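Tetraacyldisaccharide 4'-kinase (PDB 4EHY) probably transfers the gamma-phosphate of ATP to the 4'-position of a tetraacyldisaccharide 1-phosphate, forming lipid IVA on the pathway to lipid A. Local coordinates at residues S233-N238 / T278-I283; I69-Y74 / D99-M104; A182-Y187 / F202-E207. All coordinates share one frame; numbering follows the deposited sequence.

Contact 1 of 3, residues S233-N238 / T278-I283; sequences SGLGDN and TPKDLI. With ADP (adenosine-5'-diphosphate), chain B.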
loop_
_atom_site.group_PDB
_atom_site.type_symbol
_atom_site.label_atom_id
_atom_site.label_comp_id
_atom_site.label_asym_id
_atom_site.label_seq_id
_atom_site.Cartn_x
_atom_site.Cartn_y
_atom_site.Cartn_z
ATOM N N SER A 233 7.749 -8.906 -11.696
ATOM C CA SER A 233 6.836 -8.030 -10.966
ATOM C C SER A 233 6.905 -6.606 -11.508
ATOM O O SER A 233 7.875 -6.233 -12.176
ATOM C CB SER A 233 7.143 -8.031 -9.462
ATOM O OG SER A 233 8.443 -7.531 -9.191
ATOM N N GLY A 234 5.867 -5.824 -11.211
ATOM C CA GLY A 234 5.780 -4.435 -11.629
ATOM C C GLY A 234 5.339 -3.720 -10.369
ATOM O O GLY A 234 4.145 -3.538 -10.129
ATOM N N LEU A 235 6.325 -3.325 -9.567
ATOM C CA LEU A 235 6.120 -2.819 -8.219
ATOM C C LEU A 235 6.849 -1.490 -8.072
ATOM O O LEU A 235 7.588 -1.067 -8.963
ATOM C CB LEU A 235 6.669 -3.770 -7.152
ATOM C CG LEU A 235 6.283 -5.238 -7.314
ATOM C CD1 LEU A 235 7.033 -6.101 -6.322
ATOM C CD2 LEU A 235 4.789 -5.399 -7.150
ATOM N N GLY A 236 6.669 -0.851 -6.924
ATOM C CA GLY A 236 7.466 0.313 -6.588
ATOM C C GLY A 236 8.949 -0.025 -6.574
ATOM O O GLY A 236 9.776 0.776 -7.007
ATOM N N ASP A 237 9.296 -1.206 -6.069
ATOM C CA ASP A 237 10.692 -1.653 -6.076
ATOM C C ASP A 237 10.765 -3.163 -6.303
ATOM O O ASP A 237 10.521 -3.942 -5.380
ATOM C CB ASP A 237 11.390 -1.262 -4.765
ATOM C CG ASP A 237 12.849 -1.694 -4.715
ATOM O OD1 ASP A 237 13.415 -2.091 -5.759
ATOM O OD2 ASP A 237 13.440 -1.632 -3.616
ATOM N N ASN A 238 11.095 -3.567 -7.532
ATOM C CA ASN A 238 11.176 -4.989 -7.885
ATOM C C ASN A 238 12.327 -5.672 -7.170
ATOM O O ASN A 238 12.371 -6.898 -7.062
ATOM C CB ASN A 238 11.332 -5.179 -9.402
ATOM C CG ASN A 238 10.093 -4.779 -10.173
ATOM O OD1 ASN A 238 8.981 -4.844 -9.653
ATOM N ND2 ASN A 238 10.279 -4.349 -11.414
ATOM N N THR A 278 3.714 -11.337 -7.842
ATOM C CA THR A 278 2.975 -10.922 -6.640
ATOM C C THR A 278 1.467 -10.757 -6.809
ATOM O O THR A 278 0.953 -10.749 -7.935
ATOM C CB THR A 278 3.547 -9.570 -6.131
ATOM O OG1 THR A 278 3.015 -8.503 -6.919
ATOM C CG2 THR A 278 5.059 -9.544 -6.219
ATOM N N PRO A 279 0.742 -10.630 -5.688
ATOM C CA PRO A 279 -0.711 -10.488 -5.841
ATOM C C PRO A 279 -1.050 -9.227 -6.649
ATOM O O PRO A 279 -2.014 -9.210 -7.410
ATOM C CB PRO A 279 -1.193 -10.359 -4.398
ATOM C CG PRO A 279 -0.175 -11.181 -3.611
ATOM C CD PRO A 279 1.142 -10.870 -4.283
ATOM N N LYS A 280 -0.228 -8.199 -6.511
ATOM C CA LYS A 280 -0.463 -6.933 -7.197
ATOM C C LYS A 280 -0.423 -7.136 -8.705
ATOM O O LYS A 280 -1.236 -6.576 -9.442
ATOM C CB LYS A 280 0.566 -5.886 -6.737
ATOM C CG LYS A 280 0.475 -4.546 -7.461
ATOM C CD LYS A 280 1.465 -3.545 -6.874
ATOM C CE LYS A 280 1.561 -2.271 -7.728
ATOM N NZ LYS A 280 2.319 -1.185 -7.014
ATOM N N ASP A 281 0.501 -7.974 -9.163
ATOM C CA ASP A 281 0.578 -8.326 -10.582
ATOM C C ASP A 281 -0.511 -9.313 -11.010
ATOM O O ASP A 281 -1.103 -9.182 -12.083
ATOM C CB ASP A 281 1.953 -8.933 -10.892
ATOM C CG ASP A 281 3.093 -8.034 -10.461
ATOM O OD1 ASP A 281 3.386 -7.067 -11.196
ATOM O OD2 ASP A 281 3.684 -8.284 -9.383
ATOM N N LEU A 282 -0.767 -10.301 -10.160
ATOM C CA LEU A 282 -1.673 -11.406 -10.472
ATOM C C LEU A 282 -3.093 -10.946 -10.807
ATOM O O LEU A 282 -3.785 -11.592 -11.592
ATOM C CB LEU A 282 -1.715 -12.392 -9.299
ATOM C CG LEU A 282 -2.300 -13.780 -9.595
ATOM C CD1 LEU A 282 -1.422 -14.530 -10.585
ATOM C CD2 LEU A 282 -2.445 -14.575 -8.311
ATOM N N ILE A 283 -3.535 -9.833 -10.220
ATOM C CA ILE A 283 -4.894 -9.340 -10.477
ATOM C C ILE A 283 -5.046 -9.003 -11.940
ATOM O O ILE A 283 -6.170 -8.950 -12.481
ATOM C CB ILE A 283 -5.255 -8.087 -9.651
ATOM C CG1 ILE A 283 -4.151 -7.041 -9.762
ATOM C CG2 ILE A 283 -5.502 -8.444 -8.189
ATOM C CD1 ILE A 283 -4.579 -5.673 -9.282
HETATM P PB ADP B . 3.238 0.120 -1.922
HETATM O O1B ADP B . 2.713 0.819 -3.150
HETATM O O2B ADP B . 4.022 1.017 -0.989
HETATM O O3B ADP B . 2.156 -0.644 -1.187
HETATM P PA ADP B . 4.385 -1.944 -3.689
HETATM O O1A ADP B . 5.417 -2.934 -3.223
HETATM O O2A ADP B . 4.529 -1.271 -5.025
HETATM O O3A ADP B . 4.361 -0.904 -2.441
HETATM O "O5'" ADP B . 2.966 -2.678 -3.708
HETATM C "C5'" ADP B . 2.542 -3.449 -2.596
HETATM C "C4'" ADP B . 1.917 -4.719 -3.162
HETATM O "O4'" ADP B . 2.832 -5.349 -4.092
HETATM C "C3'" ADP B . 1.710 -5.706 -2.039
HETATM O "O3'" ADP B . 0.398 -5.562 -1.502
HETATM C "C2'" ADP B . 1.918 -7.045 -2.707
HETATM O "O2'" ADP B . 0.696 -7.426 -3.345
HETATM C "C1'" ADP B . 2.923 -6.751 -3.802
HETATM N N9 ADP B . 4.290 -7.031 -3.293
HETATM C C8 ADP B . 5.267 -6.122 -3.116
HETATM N N7 ADP B . 6.410 -6.701 -2.662
HETATM C C5 ADP B . 6.168 -8.020 -2.548
HETATM C C6 ADP B . 6.947 -9.209 -2.122
HETATM N N6 ADP B . 8.249 -9.109 -1.706
HETATM N N1 ADP B . 6.307 -10.396 -2.160
HETATM C C2 ADP B . 5.028 -10.521 -2.562
HETATM N N3 ADP B . 4.264 -9.487 -2.954
HETATM C C4 ADP B . 4.775 -8.233 -2.973
HETATM O O HOH W 1 2.082 -4.511 -11.286
#
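Asp281, in the first turn of helix 279-282, turns its carboxylate onto Gly234 of strand 229-234, and the capping box it makes with Thr278 is tied into the same junction. In that box the Thr278 amide donates weakly to Asp281 OD2, and Thr278 OG1 accepts a weak capping bond from Lys280 N. OD1 takes the amide of Gly234 on its syn side, N to OD1 2.8 Å, though the N-H is well off line at 132°. Tyr264 also bonds OD1, and a water bridges it to Gly234 O, while OD2 receives the Thr278 hydroxyl from above the carboxylate plane at 2.6 Å between OG1 and OD2. With both oxygens engaged, the carboxylate has little freedom to turn.

Leu235 and Thr278 approach tip to tip, CD2 of the leucine 3.6 Å from OG1 of the threonine. Both also pack against ADP: Leu235 CD1 lies near C8 of the adenine and Thr278 CB near N3, so a branched apolar residue and a small methyl-bearing one suit this nucleotide pocket. Lys280 runs out fully extended, its CG anti to the backbone N (chi1 176°), carrying CE past Gly234 O at 3.7 Å. Its ammonium group has a salt bridge to Asp260 and also reaches the alpha-phosphate. There Lys280 NZ lies 3.0 Å from ADP O2A, the oxygen that the Gly236 amide meets nearly straight at 164°.

Contact 2 of 3, residues I69-Y74 / D99-M104; sequences ILSRGY and DEPYLM. With MG (magnesium ion), chain D; ADP (adenosine-5'-diphosphate), chain B.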
loop_
_atom_site.group_PDB
_atom_site.type_symbol
_atom_site.label_atom_id
_atom_site.label_comp_id
_atom_site.label_asym_id
_atom_site.label_seq_id
_atom_site.Cartn_x
_atom_site.Cartn_y
_atom_site.Cartn_z
ATOM N N ILE A 69 -11.899 2.479 2.485
ATOM C CA ILE A 69 -10.563 2.941 2.136
ATOM C C ILE A 69 -10.697 4.010 1.072
ATOM O O ILE A 69 -11.428 3.837 0.099
ATOM C CB ILE A 69 -9.699 1.798 1.604
ATOM C CG1 ILE A 69 -9.474 0.765 2.707
ATOM C CG2 ILE A 69 -8.356 2.343 1.067
ATOM C CD1 ILE A 69 -8.988 -0.536 2.189
ATOM N N LEU A 70 -10.003 5.118 1.271
ATOM C CA LEU A 70 -10.041 6.235 0.336
ATOM C C LEU A 70 -8.704 6.273 -0.355
ATOM O O LEU A 70 -7.689 6.508 0.306
ATOM C CB LEU A 70 -10.247 7.560 1.086
ATOM C CG LEU A 70 -11.592 7.776 1.763
ATOM C CD1 LEU A 70 -11.622 9.184 2.391
ATOM C CD2 LEU A 70 -12.737 7.625 0.755
ATOM N N SER A 71 -8.701 6.045 -1.670
ATOM C CA SER A 71 -7.469 6.011 -2.468
ATOM C C SER A 71 -7.510 7.078 -3.529
ATOM O O SER A 71 -8.578 7.551 -3.908
ATOM C CB SER A 71 -7.307 4.668 -3.216
ATOM O OG SER A 71 -7.183 3.567 -2.346
ATOM N N ARG A 72 -6.341 7.418 -4.055
ATOM C CA ARG A 72 -6.245 8.449 -5.081
ATOM C C ARG A 72 -6.595 7.906 -6.473
ATOM O O ARG A 72 -7.096 8.642 -7.332
ATOM C CB ARG A 72 -4.844 9.063 -5.075
ATOM C CG ARG A 72 -4.674 10.256 -5.989
ATOM C CD ARG A 72 -3.237 10.744 -5.965
ATOM N NE ARG A 72 -3.005 11.804 -6.940
ATOM C CZ ARG A 72 -2.735 11.590 -8.226
ATOM N NH1 ARG A 72 -2.667 10.351 -8.693
ATOM N NH2 ARG A 72 -2.537 12.616 -9.044
ATOM N N GLY A 73 -6.346 6.617 -6.682
ATOM C CA GLY A 73 -6.514 6.001 -7.988
ATOM C C GLY A 73 -5.335 6.323 -8.888
ATOM O O GLY A 73 -5.369 7.310 -9.628
ATOM N N TYR A 74 -4.275 5.479 -8.834
ATOM C CA TYR A 74 -3.016 5.752 -9.536
ATOM C C TYR A 74 -2.960 5.178 -10.950
ATOM O O TYR A 74 -2.865 3.964 -11.141
ATOM C CB TYR A 74 -1.815 5.286 -8.707
ATOM C CG TYR A 74 -0.683 6.294 -8.681
ATOM C CD1 TYR A 74 -0.760 7.425 -7.875
ATOM C CD2 TYR A 74 0.465 6.108 -9.441
ATOM C CE1 TYR A 74 0.271 8.350 -7.838
ATOM C CE2 TYR A 74 1.505 7.029 -9.410
ATOM C CZ TYR A 74 1.401 8.148 -8.603
ATOM O OH TYR A 74 2.425 9.072 -8.557
ATOM N N ASP A 99 -4.546 -0.466 -9.876
ATOM C CA ASP A 99 -4.268 -1.812 -9.380
ATOM C C ASP A 99 -4.307 -1.934 -7.843
ATOM O O ASP A 99 -4.866 -2.890 -7.301
ATOM C CB ASP A 99 -2.988 -2.416 -9.997
ATOM C CG ASP A 99 -1.745 -1.537 -9.824
ATOM O OD1 ASP A 99 -1.741 -0.613 -8.977
ATOM O OD2 ASP A 99 -0.749 -1.795 -10.545
ATOM N N GLU A 100 -3.761 -0.961 -7.130
ATOM C CA GLU A 100 -3.776 -1.062 -5.667
ATOM C C GLU A 100 -5.179 -1.032 -5.057
ATOM O O GLU A 100 -5.511 -1.891 -4.244
ATOM C CB GLU A 100 -2.839 -0.029 -5.035
ATOM C CG GLU A 100 -1.372 -0.378 -5.320
ATOM C CD GLU A 100 -0.467 0.830 -5.310
ATOM O OE1 GLU A 100 0.769 0.655 -5.401
ATOM O OE2 GLU A 100 -0.998 1.956 -5.223
ATOM N N PRO A 101 -6.004 -0.035 -5.427
ATOM C CA PRO A 101 -7.363 -0.034 -4.870
ATOM C C PRO A 101 -8.099 -1.326 -5.220
ATOM O O PRO A 101 -8.845 -1.872 -4.402
ATOM C CB PRO A 101 -8.026 1.153 -5.582
ATOM C CG PRO A 101 -6.901 2.085 -5.858
ATOM C CD PRO A 101 -5.704 1.218 -6.153
ATOM N N TYR A 102 -7.896 -1.810 -6.439
ATOM C CA TYR A 102 -8.564 -3.026 -6.855
ATOM C C TYR A 102 -8.066 -4.222 -6.011
ATOM O O TYR A 102 -8.868 -5.030 -5.542
ATOM C CB TYR A 102 -8.367 -3.273 -8.345
ATOM C CG TYR A 102 -9.093 -4.504 -8.829
ATOM C CD1 TYR A 102 -8.532 -5.763 -8.672
ATOM C CD2 TYR A 102 -10.356 -4.416 -9.413
ATOM C CE1 TYR A 102 -9.189 -6.894 -9.093
ATOM C CE2 TYR A 102 -11.025 -5.558 -9.842
ATOM C CZ TYR A 102 -10.432 -6.789 -9.678
ATOM O OH TYR A 102 -11.066 -7.939 -10.093
ATOM N N LEU A 103 -6.755 -4.307 -5.794
ATOM C CA LEU A 103 -6.196 -5.404 -5.004
ATOM C C LEU A 103 -6.770 -5.393 -3.598
ATOM O O LEU A 103 -7.191 -6.428 -3.080
ATOM C CB LEU A 103 -4.670 -5.319 -4.927
ATOM C CG LEU A 103 -3.975 -6.433 -4.112
ATOM C CD1 LEU A 103 -4.022 -7.780 -4.845
ATOM C CD2 LEU A 103 -2.536 -6.055 -3.798
ATOM N N MET A 104 -6.764 -4.219 -2.973
ATOM C CA MET A 104 -7.351 -4.068 -1.649
ATOM C C MET A 104 -8.819 -4.497 -1.676
ATOM O O MET A 104 -9.258 -5.275 -0.829
ATOM C CB MET A 104 -7.213 -2.616 -1.147
ATOM C CG MET A 104 -5.771 -2.219 -0.859
ATOM S SD MET A 104 -5.542 -0.516 -0.307
ATOM C CE MET A 104 -6.264 0.429 -1.633
HETATM MG MG MG D . 2.150 2.211 -4.599
HETATM P PB ADP B . 3.238 0.120 -1.922
HETATM O O1B ADP B . 2.713 0.819 -3.150
HETATM O O2B ADP B . 4.022 1.017 -0.989
HETATM O O3B ADP B . 2.156 -0.644 -1.187
HETATM P PA ADP B . 4.385 -1.944 -3.689
HETATM O O1A ADP B . 5.417 -2.934 -3.223
HETATM O O2A ADP B . 4.529 -1.271 -5.025
HETATM O O3A ADP B . 4.361 -0.904 -2.441
HETATM O "O5'" ADP B . 2.966 -2.678 -3.708
HETATM C "C5'" ADP B . 2.542 -3.449 -2.596
HETATM C "C4'" ADP B . 1.917 -4.719 -3.162
HETATM O "O4'" ADP B . 2.832 -5.349 -4.092
HETATM C "C3'" ADP B . 1.710 -5.706 -2.039
HETATM O "O3'" ADP B . 0.398 -5.562 -1.502
HETATM C "C2'" ADP B . 1.918 -7.045 -2.707
HETATM O "O2'" ADP B . 0.696 -7.426 -3.345
HETATM C "C1'" ADP B . 2.923 -6.751 -3.802
HETATM N N9 ADP B . 4.290 -7.031 -3.293
HETATM C C8 ADP B . 5.267 -6.122 -3.116
HETATM N N7 ADP B . 6.410 -6.701 -2.662
HETATM C C5 ADP B . 6.168 -8.020 -2.548
HETATM C C6 ADP B . 6.947 -9.209 -2.122
HETATM N N6 ADP B . 8.249 -9.109 -1.706
HETATM N N1 ADP B . 6.307 -10.396 -2.160
HETATM C C2 ADP B . 5.028 -10.521 -2.562
HETATM N N3 ADP B . 4.264 -9.487 -2.954
HETATM C C4 ADP B . 4.775 -8.233 -2.973
HETATM O O HOH W 2 -3.087 1.058 -11.888
HETATM O O HOH W 3 0.753 2.994 -3.329
HETATM O O HOH W 4 1.639 3.594 -6.070
HETATM O O HOH W 5 3.353 3.734 -3.792
HETATM O O HOH W 6 3.733 1.446 -5.776
#
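Met104 sets out with CG anti to its carbonyl carbon (chi1 -68°) and then bends at chi3, -57°, a turn that swings CE across to the strand containing Ile69 and Ser71. Ile69 answers with CG2, the branch anti to its own backbone N. The two side chains cross obliquely, with Ile69 CG2 and Met104 CE 3.9 Å apart. The same methyl lies 3.3 Å from Ser71 OG. That hydroxyl is not left to a purely apolar neighbour, since it is hydrogen-bonded to Asp138; a small serine leaves room for both the methionine end and the proline ring.

Pro101 places CG 3.7 Å from Ser71 CB. Its compact ring suits the first turn of a helix, where the missing N-H costs no helical bond, and gives the strand a rigid apolar surface. Farther along, Gly73 takes a positive phi that favours glycine, and a water joins Tyr74 O to Asp99 N at the helix start.

Glu100 works on a different side of the helix. Its extended chain brings OE1 to the magnesium ion at 2.2 Å, beside ADP O1B and four waters that complete six-fold coordination. Lys280 is a second partner of OE1, and OE2 accepts from two of the metal-bound waters.

The axes of strand 69-71 and helix 99-104 run nearly antiparallel, at 167°, and come within 9.6 Å. Strands 112-115 and 134-138 pair with strand 67-71 on its two edges, while Met104 and Ile69 both pack on Val55 of helix 51-61, the helix that begins within the predicted ATP-binding loop.

Contact 3 of 3, residues A182-Y187 / F202-E207; sequences ALVLTY and FKMFRE. With ADP (adenosine-5'-diphosphate), chain B.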
loop_
_atom_site.group_PDB
_atom_site.type_symbol
_atom_site.label_atom_id
_atom_site.label_comp_id
_atom_site.label_asym_id
_atom_site.label_seq_id
_atom_site.Cartn_x
_atom_site.Cartn_y
_atom_site.Cartn_z
ATOM N N ALA A 182 2.280 7.857 14.744
ATOM C CA ALA A 182 2.899 6.551 14.945
ATOM C C ALA A 182 3.768 6.228 13.749
ATOM O O ALA A 182 3.435 6.574 12.621
ATOM C CB ALA A 182 1.832 5.464 15.132
ATOM N N LEU A 183 4.894 5.575 14.004
ATOM C CA LEU A 183 5.754 5.116 12.931
ATOM C C LEU A 183 5.698 3.598 12.786
ATOM O O LEU A 183 5.693 2.868 13.778
ATOM C CB LEU A 183 7.190 5.538 13.180
ATOM C CG LEU A 183 7.438 7.028 13.302
ATOM C CD1 LEU A 183 8.888 7.239 13.682
ATOM C CD2 LEU A 183 7.101 7.695 11.991
ATOM N N VAL A 184 5.649 3.136 11.541
ATOM C CA VAL A 184 5.760 1.712 11.238
ATOM C C VAL A 184 7.041 1.472 10.433
ATOM O O VAL A 184 7.222 2.052 9.359
ATOM C CB VAL A 184 4.502 1.207 10.506
ATOM C CG1 VAL A 184 4.677 -0.231 10.007
ATOM C CG2 VAL A 184 3.310 1.306 11.437
ATOM N N LEU A 185 7.939 0.647 10.979
ATOM C CA LEU A 185 9.236 0.354 10.356
ATOM C C LEU A 185 9.182 -0.938 9.523
ATOM O O LEU A 185 9.221 -2.044 10.064
ATOM C CB LEU A 185 10.318 0.234 11.426
ATOM C CG LEU A 185 10.458 1.362 12.459
ATOM C CD1 LEU A 185 11.795 1.248 13.171
ATOM C CD2 LEU A 185 10.332 2.726 11.822
ATOM N N THR A 186 9.128 -0.788 8.206
ATOM C CA THR A 186 8.769 -1.894 7.317
ATOM C C THR A 186 9.955 -2.643 6.719
ATOM O O THR A 186 11.098 -2.214 6.844
ATOM C CB THR A 186 7.880 -1.392 6.158
ATOM O OG1 THR A 186 8.634 -0.477 5.357
ATOM C CG2 THR A 186 6.667 -0.665 6.704
ATOM N N TYR A 187 9.650 -3.760 6.058
ATOM C CA TYR A 187 10.643 -4.660 5.470
ATOM C C TYR A 187 11.641 -5.207 6.477
ATOM O O TYR A 187 12.800 -5.441 6.133
ATOM C CB TYR A 187 11.405 -3.985 4.328
ATOM C CG TYR A 187 10.547 -3.519 3.173
ATOM C CD1 TYR A 187 11.023 -2.566 2.291
ATOM C CD2 TYR A 187 9.270 -4.020 2.969
ATOM C CE1 TYR A 187 10.264 -2.122 1.239
ATOM C CE2 TYR A 187 8.488 -3.573 1.907
ATOM C CZ TYR A 187 9.001 -2.624 1.045
ATOM O OH TYR A 187 8.269 -2.158 -0.019
ATOM N N PHE A 202 6.471 0.758 15.599
ATOM C CA PHE A 202 6.134 -0.648 15.432
ATOM C C PHE A 202 6.899 -1.252 14.253
ATOM O O PHE A 202 6.860 -0.722 13.150
ATOM C CB PHE A 202 4.614 -0.784 15.214
ATOM C CG PHE A 202 3.808 -0.089 16.268
ATOM C CD1 PHE A 202 3.497 1.257 16.144
ATOM C CD2 PHE A 202 3.415 -0.762 17.415
ATOM C CE1 PHE A 202 2.787 1.916 17.133
ATOM C CE2 PHE A 202 2.688 -0.112 18.408
ATOM C CZ PHE A 202 2.382 1.237 18.269
ATOM N N LYS A 203 7.596 -2.357 14.487
ATOM C CA LYS A 203 8.254 -3.086 13.398
ATOM C C LYS A 203 7.258 -3.940 12.616
ATOM O O LYS A 203 6.441 -4.655 13.195
ATOM C CB LYS A 203 9.373 -3.984 13.930
ATOM C CG LYS A 203 10.584 -3.244 14.490
ATOM C CD LYS A 203 11.709 -4.240 14.747
ATOM C CE LYS A 203 12.995 -3.565 15.214
ATOM N NZ LYS A 203 14.007 -4.610 15.496
ATOM N N MET A 204 7.331 -3.868 11.296
ATOM C CA MET A 204 6.434 -4.640 10.444
ATOM C C MET A 204 7.212 -5.725 9.715
ATOM O O MET A 204 8.224 -5.447 9.071
ATOM C CB MET A 204 5.753 -3.725 9.425
ATOM C CG MET A 204 4.917 -4.440 8.381
ATOM S SD MET A 204 4.070 -3.259 7.301
ATOM C CE MET A 204 3.909 -4.201 5.782
ATOM N N PHE A 205 6.726 -6.958 9.810
ATOM C CA PHE A 205 7.354 -8.082 9.128
ATOM C C PHE A 205 6.381 -8.662 8.116
ATOM O O PHE A 205 5.170 -8.628 8.318
ATOM C CB PHE A 205 7.768 -9.167 10.138
ATOM C CG PHE A 205 8.847 -8.739 11.110
ATOM C CD1 PHE A 205 10.178 -9.075 10.885
ATOM C CD2 PHE A 205 8.523 -8.043 12.270
ATOM C CE1 PHE A 205 11.172 -8.706 11.792
ATOM C CE2 PHE A 205 9.509 -7.668 13.180
ATOM C CZ PHE A 205 10.836 -7.999 12.940
ATOM N N ARG A 206 6.898 -9.169 7.008
ATOM C CA ARG A 206 6.056 -9.917 6.080
ATOM C C ARG A 206 6.428 -11.395 6.190
ATOM O O ARG A 206 7.596 -11.769 6.005
ATOM C CB ARG A 206 6.212 -9.396 4.650
ATOM C CG ARG A 206 5.515 -8.048 4.403
ATOM C CD ARG A 206 5.830 -7.481 3.013
ATOM N NE ARG A 206 7.262 -7.517 2.753
ATOM C CZ ARG A 206 7.834 -7.129 1.623
ATOM N NH1 ARG A 206 7.091 -6.674 0.629
ATOM N NH2 ARG A 206 9.153 -7.227 1.484
ATOM N N GLU A 207 5.449 -12.221 6.555
ATOM C CA GLU A 207 5.663 -13.665 6.676
ATOM C C GLU A 207 5.236 -14.356 5.381
ATOM O O GLU A 207 4.040 -14.508 5.105
ATOM C CB GLU A 207 4.888 -14.247 7.863
ATOM C CG GLU A 207 5.111 -15.755 8.064
ATOM C CD GLU A 207 4.099 -16.382 8.996
ATOM O OE1 GLU A 207 3.775 -15.767 10.031
ATOM O OE2 GLU A 207 3.621 -17.495 8.696
HETATM P PB ADP B . 3.238 0.120 -1.922
HETATM O O1B ADP B . 2.713 0.819 -3.150
HETATM O O2B ADP B . 4.022 1.017 -0.989
HETATM O O3B ADP B . 2.156 -0.644 -1.187
HETATM P PA ADP B . 4.385 -1.944 -3.689
HETATM O O1A ADP B . 5.417 -2.934 -3.223
HETATM O O2A ADP B . 4.529 -1.271 -5.025
HETATM O O3A ADP B . 4.361 -0.904 -2.441
HETATM O "O5'" ADP B . 2.966 -2.678 -3.708
HETATM C "C5'" ADP B . 2.542 -3.449 -2.596
HETATM C "C4'" ADP B . 1.917 -4.719 -3.162
HETATM O "O4'" ADP B . 2.832 -5.349 -4.092
HETATM C "C3'" ADP B . 1.710 -5.706 -2.039
HETATM O "O3'" ADP B . 0.398 -5.562 -1.502
HETATM C "C2'" ADP B . 1.918 -7.045 -2.707
HETATM O "O2'" ADP B . 0.696 -7.426 -3.345
HETATM C "C1'" ADP B . 2.923 -6.751 -3.802
HETATM N N9 ADP B . 4.290 -7.031 -3.293
HETATM C C8 ADP B . 5.267 -6.122 -3.116
HETATM N N7 ADP B . 6.410 -6.701 -2.662
HETATM C C5 ADP B . 6.168 -8.020 -2.548
HETATM C C6 ADP B . 6.947 -9.209 -2.122
HETATM N N6 ADP B . 8.249 -9.109 -1.706
HETATM N N1 ADP B . 6.307 -10.396 -2.160
HETATM C C2 ADP B . 5.028 -10.521 -2.562
HETATM N N3 ADP B . 4.264 -9.487 -2.954
HETATM C C4 ADP B . 4.775 -8.233 -2.973
HETATM O O HOH W 7 7.700 -5.793 6.244
#
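Met204 and Val184 meet where two neighbouring parallel strands join, Val184 CG1 lying 3.7 Å from Met204 CB. The methionine, with CG anti to the backbone N (chi1 173°), extends alongside Thr186, bringing SD 3.7 Å from Thr186 CG2. At the other end of the pairing, Phe202 presents a ring edge to Ala182, CE1 to CB 4.2 Å; a methyl group is small enough to sit beside the large ring.

Three backbone bonds hold the register: Phe202 N to Leu183 O, Leu185 N to Phe202 O, and Met204 N to Leu185 O. Past Thr186 the strands diverge, and one water takes over the ladder by bridging Tyr187 N and Met204 O.

Beyond this point Tyr187 and Arg206 lie side by side and point the same way. Tyr187 CE2 sits over one guanidinium face, 3.6 Å from Arg206 CZ, the two planes being 33° apart. Arg206 is bent at chi3, -49°, and its NH2 is held by a salt bridge to Glu189 and a bond to Gln240. The edge of the guanidinium lies beside the adenine, with NH1 3.4 Å from ADP N7; a flat, multivalent group suits both tasks.

Val184 pairs in turn with strand 150-156, and Met204 packs on strand 291-300. The parallel pairing thus belongs to the twisted beta core of this P-loop NTPase-clan kinase and leads, at its C-terminal end, to the nucleotide site.

The contacts close one after another along the chain, contact 2 first, then contact 3, then contact 1. Contacts 1 and 2 are neighbours, their centres 14 Å apart, and they touch directly: Lys280 NZ makes a salt bridge with Glu100 OE1, and Ile283 and Pro279 pack on helix 99-107. Contact 3 stands apart, its centre about 19 Å from that of contact 1 and 21 Å from that of contact 2, and it touches neither. Strand 201-212 of contact 3 pairs with strand 291-300, which also pairs with strand 275-277, just ahead of Thr278. All three reach ADP, so separate parts of the chain together enclose one nucleotide site.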